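Local coordinates for putative tryptophan halogenase (Xanthomonas campestris pv. campestris, PDB 6Y1W), which probably acts as a flavin-dependent halogenase that uses reduced FAD to halogenate an aromatic substrate, as in related tryptophan halogenases, at residues Y104-G109 with E438-N443; I92-W97 with P345-N350. All coordinates share one frame; numbering follows the deposited sequence.

Contact 1. Residues Y104-G109 with E438-N443. With BUD ((2S,3S)-butane-2,3-diol), chain H.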
ATOM      1  N   TYR A 104      23.994   5.069 -15.952  1.00 14.39           N
ATOM      2  CA  TYR A 104      22.559   5.242 -16.182  1.00 11.77           C
ATOM      3  C   TYR A 104      22.059   6.264 -15.171  1.00 11.18           C
ATOM      4  O   TYR A 104      22.799   6.684 -14.280  1.00 15.25           O
ATOM      5  CB  TYR A 104      21.776   3.898 -16.041  1.00 15.19           C
ATOM      6  CG  TYR A 104      21.671   3.423 -14.585  1.00 13.96           C
ATOM      7  CD1 TYR A 104      22.733   2.761 -13.946  1.00 14.38           C
ATOM      8  CD2 TYR A 104      20.528   3.671 -13.845  1.00 13.13           C
ATOM      9  CE1 TYR A 104      22.652   2.368 -12.631  1.00 14.00           C
ATOM     10  CE2 TYR A 104      20.445   3.295 -12.528  1.00 13.29           C
ATOM     11  CZ  TYR A 104      21.495   2.640 -11.918  1.00 16.25           C
ATOM     12  OH  TYR A 104      21.416   2.259 -10.580  1.00 14.91           O
ATOM     13  N   ILE A 105      20.789   6.649 -15.316  1.00 11.78           N
ATOM     14  CA  ILE A 105      20.145   7.589 -14.388  1.00 13.75           C
ATOM     15  C   ILE A 105      18.954   6.908 -13.727  1.00 13.29           C
ATOM     16  O   ILE A 105      18.133   6.261 -14.402  1.00 15.65           O
ATOM     17  CB  ILE A 105      19.690   8.877 -15.115  1.00 12.90           C
ATOM     18  CG1 ILE A 105      20.918   9.639 -15.624  1.00 15.82           C
ATOM     19  CG2 ILE A 105      18.857   9.794 -14.188  1.00 14.27           C
ATOM     20  CD1 ILE A 105      20.517  10.708 -16.675  1.00 18.09           C
ATOM     21  N   HIS A 106      18.848   7.093 -12.402  1.00 12.70           N
ATOM     22  CA  HIS A 106      17.678   6.716 -11.624  1.00 13.47           C
ATOM     23  C   HIS A 106      16.937   8.014 -11.344  1.00 12.24           C
ATOM     24  O   HIS A 106      17.354   8.792 -10.481  1.00 15.89           O
ATOM     25  CB  HIS A 106      18.089   6.039 -10.323  1.00 14.45           C
ATOM     26  CG  HIS A 106      16.938   5.713  -9.427  1.00 13.73           C
ATOM     27  ND1 HIS A 106      17.107   5.384  -8.099  1.00 13.51           N
ATOM     28  CD2 HIS A 106      15.604   5.706  -9.661  1.00 14.23           C
ATOM     29  CE1 HIS A 106      15.919   5.169  -7.555  1.00 15.73           C
ATOM     30  NE2 HIS A 106      14.992   5.372  -8.473  1.00 13.59           N
ATOM     31  N   SER A 107      15.825   8.224 -12.037  1.00 11.92           N
ATOM     32  CA  SER A 107      15.108   9.492 -11.921  1.00 13.40           C
ATOM     33  C   SER A 107      13.838   9.295 -11.122  1.00 14.53           C
ATOM     34  O   SER A 107      13.389   8.171 -10.883  1.00 14.20           O
ATOM     35  CB  SER A 107      14.766  10.065 -13.307  1.00 14.83           C
ATOM     36  OG  SER A 107      13.724   9.319 -13.925  1.00 15.88           O
ATOM     37  N   PHE A 108      13.237  10.416 -10.727  1.00 13.45           N
ATOM     38  CA  PHE A 108      11.862  10.399 -10.262  1.00 13.79           C
ATOM     39  C   PHE A 108      10.928  10.215 -11.450  1.00 15.82           C
ATOM     40  O   PHE A 108      11.360  10.044 -12.596  1.00 17.73           O
ATOM     41  CB  PHE A 108      11.547  11.687  -9.496  1.00 14.63           C
ATOM     42  CG  PHE A 108      12.507  11.967  -8.366  1.00 14.51           C
ATOM     43  CD1 PHE A 108      12.879  10.951  -7.486  1.00 14.90           C
ATOM     44  CD2 PHE A 108      13.041  13.242  -8.196  1.00 13.33           C
ATOM     45  CE1 PHE A 108      13.772  11.214  -6.439  1.00 14.57           C
ATOM     46  CE2 PHE A 108      13.946  13.504  -7.167  1.00 15.69           C
ATOM     47  CZ  PHE A 108      14.298  12.512  -6.287  1.00 14.37           C
ATOM     48  N   GLY A 109       9.631  10.204 -11.193  1.00 18.04           N
ATOM     49  CA  GLY A 109       8.681  10.087 -12.292  1.00 18.10           C
ATOM     50  C   GLY A 109       8.410   8.647 -12.707  1.00 18.35           C
ATOM     51  O   GLY A 109       8.588   7.711 -11.939  1.00 19.65           O
ATOM     52  N   GLU A 438       6.160   0.943   1.002  1.00 27.05           N
ATOM     53  CA  GLU A 438       7.551   0.903   0.569  1.00 19.95           C
ATOM     54  C   GLU A 438       7.871   2.206  -0.144  1.00 19.04           C
ATOM     55  O   GLU A 438       7.050   2.738  -0.899  1.00 21.56           O
ATOM     56  CB  GLU A 438       7.799  -0.276  -0.363  1.00 20.80           C
ATOM     57  CG  GLU A 438       7.831  -1.587   0.365  1.00 26.81           C
ATOM     58  CD  GLU A 438       7.678  -2.759  -0.577  1.00 41.10           C
ATOM     59  OE1 GLU A 438       7.381  -2.545  -1.782  1.00 33.83           O
ATOM     60  OE2 GLU A 438       7.873  -3.903  -0.114  1.00 40.60           O
ATOM     61  N   LEU A 439       9.084   2.716   0.112  1.00 17.68           N
ATOM     62  CA  LEU A 439       9.493   3.963  -0.519  1.00 15.92           C
ATOM     63  C   LEU A 439       9.623   3.812  -2.033  1.00 15.83           C
ATOM     64  O   LEU A 439       9.164   4.671  -2.784  1.00 15.52           O
ATOM     65  CB  LEU A 439      10.812   4.442   0.092  1.00 13.26           C
ATOM     66  CG  LEU A 439      11.479   5.589  -0.663  1.00 12.96           C
ATOM     67  CD1 LEU A 439      10.609   6.858  -0.674  1.00 16.20           C
ATOM     68  CD2 LEU A 439      12.826   5.886  -0.019  1.00 15.59           C
ATOM     69  N   PHE A 440      10.328   2.783  -2.499  1.00 16.86           N
ATOM     70  CA  PHE A 440      10.750   2.773  -3.893  1.00 15.78           C
ATOM     71  C   PHE A 440       9.619   2.259  -4.786  1.00 15.14           C
ATOM     72  O   PHE A 440       9.091   1.161  -4.577  1.00 22.02           O
ATOM     73  CB  PHE A 440      12.042   1.968  -4.035  1.00 14.42           C
ATOM     74  CG  PHE A 440      13.218   2.678  -3.392  1.00 13.13           C
ATOM     75  CD1 PHE A 440      13.739   3.816  -3.988  1.00 15.45           C
ATOM     76  CD2 PHE A 440      13.760   2.243  -2.183  1.00 16.46           C
ATOM     77  CE1 PHE A 440      14.777   4.488  -3.407  1.00 16.08           C
ATOM     78  CE2 PHE A 440      14.801   2.913  -1.585  1.00 17.16           C
ATOM     79  CZ  PHE A 440      15.323   4.039  -2.198  1.00 16.36           C
ATOM     80  N   ALA A 441       9.237   3.084  -5.749  1.00 19.24           N
ATOM     81  CA  ALA A 441       8.173   2.781  -6.677  1.00 22.22           C
ATOM     82  C   ALA A 441       8.631   1.745  -7.712  1.00 20.52           C
ATOM     83  O   ALA A 441       9.813   1.430  -7.846  1.00 16.63           O
ATOM     84  CB  ALA A 441       7.729   4.059  -7.385  1.00 29.22           C
ATOM     85  N   GLU A 442       7.656   1.187  -8.427  1.00 18.79           N
ATOM     86  CA  GLU A 442       7.993   0.279  -9.523  0.55 17.15           C
ATOM     87  C   GLU A 442       9.006   0.895 -10.483  1.00 19.79           C
ATOM     88  O   GLU A 442       9.947   0.212 -10.903  1.00 18.06           O
ATOM     89  CB  GLU A 442       6.715  -0.144 -10.256  0.55 20.40           C
ATOM     90  CG  GLU A 442       5.874  -1.093  -9.407  0.55 22.27           C
ATOM     91  CD  GLU A 442       4.590  -1.535 -10.085  0.55 21.69           C
ATOM     92  OE1 GLU A 442       4.360  -1.154 -11.240  0.55 27.60           O
ATOM     93  OE2 GLU A 442       3.806  -2.273  -9.446  0.55 26.25           O
ATOM     94  N   ASN A 443       8.854   2.185 -10.830  1.00 17.52           N
ATOM     95  CA  ASN A 443       9.796   2.834 -11.747  1.00 18.09           C
ATOM     96  C   ASN A 443      11.237   2.721 -11.245  1.00 16.22           C
ATOM     97  O   ASN A 443      12.182   2.598 -12.050  1.00 16.40           O
ATOM     98  CB  ASN A 443       9.434   4.322 -11.922  1.00 19.77           C
ATOM     99  CG  ASN A 443      10.378   5.040 -12.902  1.00 20.90           C
ATOM    100  OD1 ASN A 443      10.336   4.772 -14.079  1.00 24.05           O
ATOM    101  ND2 ASN A 443      11.208   5.937 -12.404  1.00 26.38           N
TER
HETATM  102  C1  BUD H 606      12.253   8.516  -4.060  0.92 20.64           C
HETATM  103  O1  BUD H 606      13.410   6.980  -5.454  0.92 21.01           O
HETATM  104  C2  BUD H 606      12.255   7.108  -4.658  0.92 26.31           C
HETATM  105  O2  BUD H 606      10.890   5.587  -6.028  0.92 23.44           O
HETATM  106  C3  BUD H 606      11.000   6.906  -5.514  0.92 24.67           C
HETATM  107  C4  BUD H 606       9.765   7.212  -4.657  0.92 25.63           C
HETATM  108  O   HOH W   1      11.350   6.451  -9.715  1.00 32.01           O

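Contact 2. Residues I92-W97 with P345-N350. With BUD ((2S,3S)-butane-2,3-diol), chain J.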
ATOM      1  N   ILE A  92      19.294  10.820  -9.836  1.00 13.78           N
ATOM      2  CA  ILE A  92      20.670  10.499  -9.453  1.00 13.04           C
ATOM      3  C   ILE A  92      21.344   9.867 -10.666  1.00 11.07           C
ATOM      4  O   ILE A  92      20.813   8.899 -11.242  1.00 13.57           O
ATOM      5  CB  ILE A  92      20.736   9.501  -8.281  1.00 10.52           C
ATOM      6  CG1 ILE A  92      20.013  10.094  -7.052  1.00 12.53           C
ATOM      7  CG2 ILE A  92      22.170   9.181  -7.893  1.00 14.15           C
ATOM      8  CD1 ILE A  92      19.962   9.159  -5.832  1.00 15.13           C
ATOM      9  N   ALA A  93      22.526  10.374 -11.035  1.00 14.36           N
ATOM     10  CA  ALA A  93      23.292   9.761 -12.116  1.00 11.97           C
ATOM     11  C   ALA A  93      24.239   8.737 -11.514  1.00 12.45           C
ATOM     12  O   ALA A  93      25.137   9.091 -10.726  1.00 14.84           O
ATOM     13  CB  ALA A  93      24.051  10.824 -12.915  1.00 13.09           C
ATOM     14  N   PHE A  94      24.015   7.457 -11.858  1.00 11.53           N
ATOM     15  CA  PHE A  94      24.826   6.361 -11.334  1.00 13.27           C
ATOM     16  C   PHE A  94      25.897   6.023 -12.350  1.00 14.52           C
ATOM     17  O   PHE A  94      25.597   5.466 -13.408  1.00 15.70           O
ATOM     18  CB  PHE A  94      23.954   5.139 -11.041  1.00 12.96           C
ATOM     19  CG  PHE A  94      23.210   5.265  -9.738  1.00 10.43           C
ATOM     20  CD1 PHE A  94      23.875   4.969  -8.539  1.00 14.87           C
ATOM     21  CD2 PHE A  94      21.919   5.778  -9.685  1.00 13.47           C
ATOM     22  CE1 PHE A  94      23.223   5.142  -7.284  1.00 15.22           C
ATOM     23  CE2 PHE A  94      21.251   5.925  -8.435  1.00 11.61           C
ATOM     24  CZ  PHE A  94      21.920   5.629  -7.243  1.00 13.32           C
ATOM     25  N   GLU A  95      27.130   6.385 -12.038  1.00 13.91           N
ATOM     26  CA  GLU A  95      28.270   6.162 -12.929  1.00 14.85           C
ATOM     27  C   GLU A  95      29.146   5.027 -12.407  1.00 13.61           C
ATOM     28  O   GLU A  95      29.508   5.003 -11.222  1.00 15.43           O
ATOM     29  CB  GLU A  95      29.076   7.449 -13.068  1.00 14.34           C
ATOM     30  CG  GLU A  95      28.308   8.566 -13.735  1.00 15.03           C
ATOM     31  CD  GLU A  95      29.096   9.854 -13.868  1.00 20.27           C
ATOM     32  OE1 GLU A  95      30.166   9.974 -13.241  1.00 19.88           O
ATOM     33  OE2 GLU A  95      28.642  10.740 -14.629  1.00 21.55           O
ATOM     34  N   HIS A  96      29.476   4.072 -13.310  1.00 13.80           N
ATOM     35  CA  HIS A  96      30.436   2.993 -13.058  1.00 13.78           C
ATOM     36  C   HIS A  96      29.878   1.909 -12.126  1.00 15.06           C
ATOM     37  O   HIS A  96      30.659   1.153 -11.528  1.00 17.45           O
ATOM     38  CB  HIS A  96      31.785   3.499 -12.483  1.00 15.25           C
ATOM     39  CG  HIS A  96      32.532   4.469 -13.363  1.00 16.01           C
ATOM     40  ND1 HIS A  96      33.014   4.149 -14.623  1.00 16.39           N
ATOM     41  CD2 HIS A  96      32.959   5.730 -13.104  1.00 20.04           C
ATOM     42  CE1 HIS A  96      33.655   5.196 -15.120  1.00 21.16           C
ATOM     43  NE2 HIS A  96      33.646   6.163 -14.214  1.00 19.01           N
ATOM     44  N   TRP A  97      28.548   1.819 -11.964  1.00 13.28           N
ATOM     45  CA  TRP A  97      27.968   0.803 -11.088  1.00 15.94           C
ATOM     46  C   TRP A  97      27.741  -0.510 -11.839  1.00 16.14           C
ATOM     47  O   TRP A  97      28.167  -1.580 -11.372  1.00 17.51           O
ATOM     48  CB  TRP A  97      26.638   1.316 -10.471  1.00 15.15           C
ATOM     49  CG  TRP A  97      26.880   2.372  -9.426  1.00 14.53           C
ATOM     50  CD1 TRP A  97      27.054   3.718  -9.630  1.00 14.37           C
ATOM     51  CD2 TRP A  97      26.983   2.170  -8.007  1.00 15.28           C
ATOM     52  NE1 TRP A  97      27.300   4.349  -8.439  1.00 14.59           N
ATOM     53  CE2 TRP A  97      27.257   3.434  -7.426  1.00 15.39           C
ATOM     54  CE3 TRP A  97      26.880   1.049  -7.175  1.00 13.49           C
ATOM     55  CZ2 TRP A  97      27.438   3.608  -6.062  1.00 14.68           C
ATOM     56  CZ3 TRP A  97      27.082   1.218  -5.818  1.00 15.01           C
ATOM     57  CH2 TRP A  97      27.349   2.493  -5.269  1.00 15.36           C
ATOM     58  N   PRO A 345      24.124   7.446   1.937  1.00 15.78           N
ATOM     59  CA  PRO A 345      23.233   8.350   1.171  1.00 12.98           C
ATOM     60  C   PRO A 345      23.140   8.057  -0.311  1.00 12.58           C
ATOM     61  O   PRO A 345      22.933   8.978  -1.122  1.00 15.20           O
ATOM     62  CB  PRO A 345      23.856   9.736   1.414  1.00 11.28           C
ATOM     63  CG  PRO A 345      25.320   9.444   1.558  1.00 14.90           C
ATOM     64  CD  PRO A 345      25.351   8.132   2.374  1.00 14.50           C
ATOM     65  N   ILE A 346      23.246   6.776  -0.674  1.00 13.98           N
ATOM     66  CA  ILE A 346      23.271   6.400  -2.082  1.00 13.29           C
ATOM     67  C   ILE A 346      21.944   6.681  -2.773  1.00 15.11           C
ATOM     68  O   ILE A 346      21.918   6.929  -3.982  1.00 15.14           O
ATOM     69  CB  ILE A 346      23.672   4.923  -2.195  1.00 13.63           C
ATOM     70  CG1 ILE A 346      23.868   4.508  -3.644  1.00 15.41           C
ATOM     71  CG2 ILE A 346      22.579   4.003  -1.599  1.00 13.82           C
ATOM     72  CD1 ILE A 346      24.405   3.063  -3.757  1.00 21.46           C
ATOM     73  N   GLU A 347      20.825   6.667  -2.034  1.00 11.80           N
ATOM     74  CA  GLU A 347      19.519   7.016  -2.578  1.00 11.33           C
ATOM     75  C   GLU A 347      18.880   8.169  -1.802  1.00 12.93           C
ATOM     76  O   GLU A 347      17.659   8.321  -1.812  1.00 14.93           O
ATOM     77  CB  GLU A 347      18.569   5.803  -2.592  1.00 15.73           C
ATOM     78  CG  GLU A 347      18.881   4.797  -3.721  1.00 14.22           C
ATOM     79  CD  GLU A 347      18.449   5.277  -5.105  1.00 12.58           C
ATOM     80  OE1 GLU A 347      17.697   6.282  -5.208  1.00 13.37           O
ATOM     81  OE2 GLU A 347      18.888   4.638  -6.138  1.00 13.64           O
ATOM     82  N   SER A 348      19.690   8.997  -1.131  1.00 12.50           N
ATOM     83  CA  SER A 348      19.221  10.248  -0.521  1.00 12.24           C
ATOM     84  C   SER A 348      18.033  10.017   0.412  1.00 14.44           C
ATOM     85  O   SER A 348      17.021  10.712   0.332  1.00 15.27           O
ATOM     86  CB  SER A 348      18.853  11.322  -1.571  1.00 16.37           C
ATOM     87  OG  SER A 348      19.780  11.382  -2.685  1.00 15.08           O
ATOM     88  N   THR A 349      18.175   9.069   1.335  1.00 12.55           N
ATOM     89  CA  THR A 349      17.074   8.689   2.222  1.00 12.71           C
ATOM     90  C   THR A 349      17.202   9.240   3.651  1.00 14.18           C
ATOM     91  O   THR A 349      16.274   9.034   4.436  1.00 14.27           O
ATOM     92  CB  THR A 349      16.921   7.163   2.292  1.00 12.93           C
ATOM     93  OG1 THR A 349      18.199   6.527   2.514  1.00 14.72           O
ATOM     94  CG2 THR A 349      16.287   6.607   1.019  1.00 11.96           C
ATOM     95  N   ASN A 350      18.273   9.957   4.018  1.00 15.32           N
ATOM     96  CA  ASN A 350      18.466  10.339   5.433  1.00 14.80           C
ATOM     97  C   ASN A 350      17.335  11.234   5.947  1.00 16.73           C
ATOM     98  O   ASN A 350      16.680  10.941   6.965  1.00 15.50           O
ATOM     99  CB  ASN A 350      19.815  11.066   5.593  1.00 14.92           C
ATOM    100  CG  ASN A 350      19.977  11.700   6.978  1.00 25.38           C
ATOM    101  OD1 ASN A 350      19.937  10.974   7.964  1.00 28.27           O
ATOM    102  ND2 ASN A 350      20.159  13.045   7.066  1.00 19.32           N
TER
HETATM  103  C1  BUD J 608      38.210   4.173 -13.032  1.00 42.60           C
HETATM  104  O1  BUD J 608      39.041   3.326 -10.892  1.00 37.80           O
HETATM  105  C2  BUD J 608      37.908   3.796 -11.581  1.00 40.56           C
HETATM  106  O2  BUD J 608      36.883   2.166 -10.250  1.00 23.60           O
HETATM  107  C3  BUD J 608      36.909   2.650 -11.557  1.00 35.79           C
HETATM  108  C4  BUD J 608      35.505   3.145 -11.899  1.00 27.37           C

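Contact 1. Residues Y104-G109 with E438-N443
Asn443 reaches across to the backbone of Ser107 and Gly109, at the point where strand 102-107 runs out into loop. Its CG lies anti to the backbone N (chi1 -179°), which carries the amide off the first turn of helix 442-451. There Asn443 ND2 comes within 3.2 Å of Gly109 O, but the angle is too poor for a hydrogen bond. A water joins the two segments: it accepts from Asn443 ND2 at 2.7 Å and donates to Ser107 O at 2.9 Å, while Asn443 OD1 takes up Thr111 OG1. Ser107 OG donates to Phe108 O, in the carbonyl plane and on a lone pair.

The second area of contact is between rings. His106 CE1 stands 4.4 Å from Phe440 CE1, which lies at the edge of the imidazole near its plane. A butanediol molecule sits beside this pair, its O1 at the edge of the Phe440 ring and 3.5 Å from Phe440 CD1. Ala441, the N-cap residue of helix 442-451, fixes the other hydroxyl through a nearly straight bond from Ala441 N to O2 (3.0 Å, 172°). Phe108 CE1 and Leu439 CD1 touch the diol's carbon atoms. Ser444 OG hydrogen-bonds both the diol and His106 NE2. This diol pocket adjoins Glu347, a predicted tryptophan-binding residue, and Lys89, the predicted active-site lysine.

The contact thus sets the edge strand 102-107, paired with strand 91-99, against the start of helix 442-451, while Leu439 and Phe440 rest on Ile388 of helix 371-397.

Contact 2. Residues I92-W97 with P345-N350
The contact probably forms part of the wall of the substrate pocket, since Glu347 is predicted to bind tryptophan; in it Ile92, Phe94 and Trp97 meet Ile346, Glu347 and Ser348. Ile346 supplies much of the surface. With chi1 (-174°) and chi2 both near 180° its side chain runs out straight to the indole, where Ile346 CD1 meets the benzo end, 3.4 Å from Trp97 CH2. Further back along the same side chain, Ile346 CG1 sits in the plane of the Phe94 ring at its edge, 3.8 Å from Phe94 CE1. The carbonyl of Ile346 is also directed at this rim, with Ile346 O near the ring plane and 3.5 Å from Phe94 CZ.

Strand 91-99 belongs to the mixed sheet of the flavin-dependent halogenase fold, and residues 345-350 form the loop that leads into helix 350-363. Along the strand, Ile92 CG2 covers one face of the Phe94 ring, and Phe94 CD1 in turn lies over a face of Trp97.

The bend of Glu347 at chi2 (-75°) brings its carboxylate to the tip of the Phe94 ring. Glu347 OE2 comes obliquely to within 3.4 Å of Phe94 CZ, with ring and carboxylate planes 33° apart, and is hydrogen-bonded to His395 NE2 and His106 ND1. The two histidines grip this one oxygen and so limit rotation of the carboxylate. Glu347 OE1 lies 3.7 Å from Ile92 CD1, the methyl that also approaches Ile346 O. The next residue, Ser348, has its OG 3.9 Å from Ile92 CD1 and hydrogen-bonded to NZ of Lys89, the predicted catalytic lysine.

Overall arrangement
After the N-terminal strands and helices, the chain runs through strand 91-99 and then strand 102-107, its antiparallel neighbour at the edge of the mixed sheet. After some 250 residues it returns with loop 345-350, closing contact 2 on the earlier strand; only later, ahead of helix 442-451, does 438-443 close contact 1 on the second. The segments alternate, so the two loops cross. Their centres lie 11 Å apart, and they meet directly: they share the pair His106 and Glu347, and the strands pair through Tyr104 O and Phe94 N. Together they tie this sheet edge to the loop before helix 350-363 and the start of helix 442-451, beside helix 371-397.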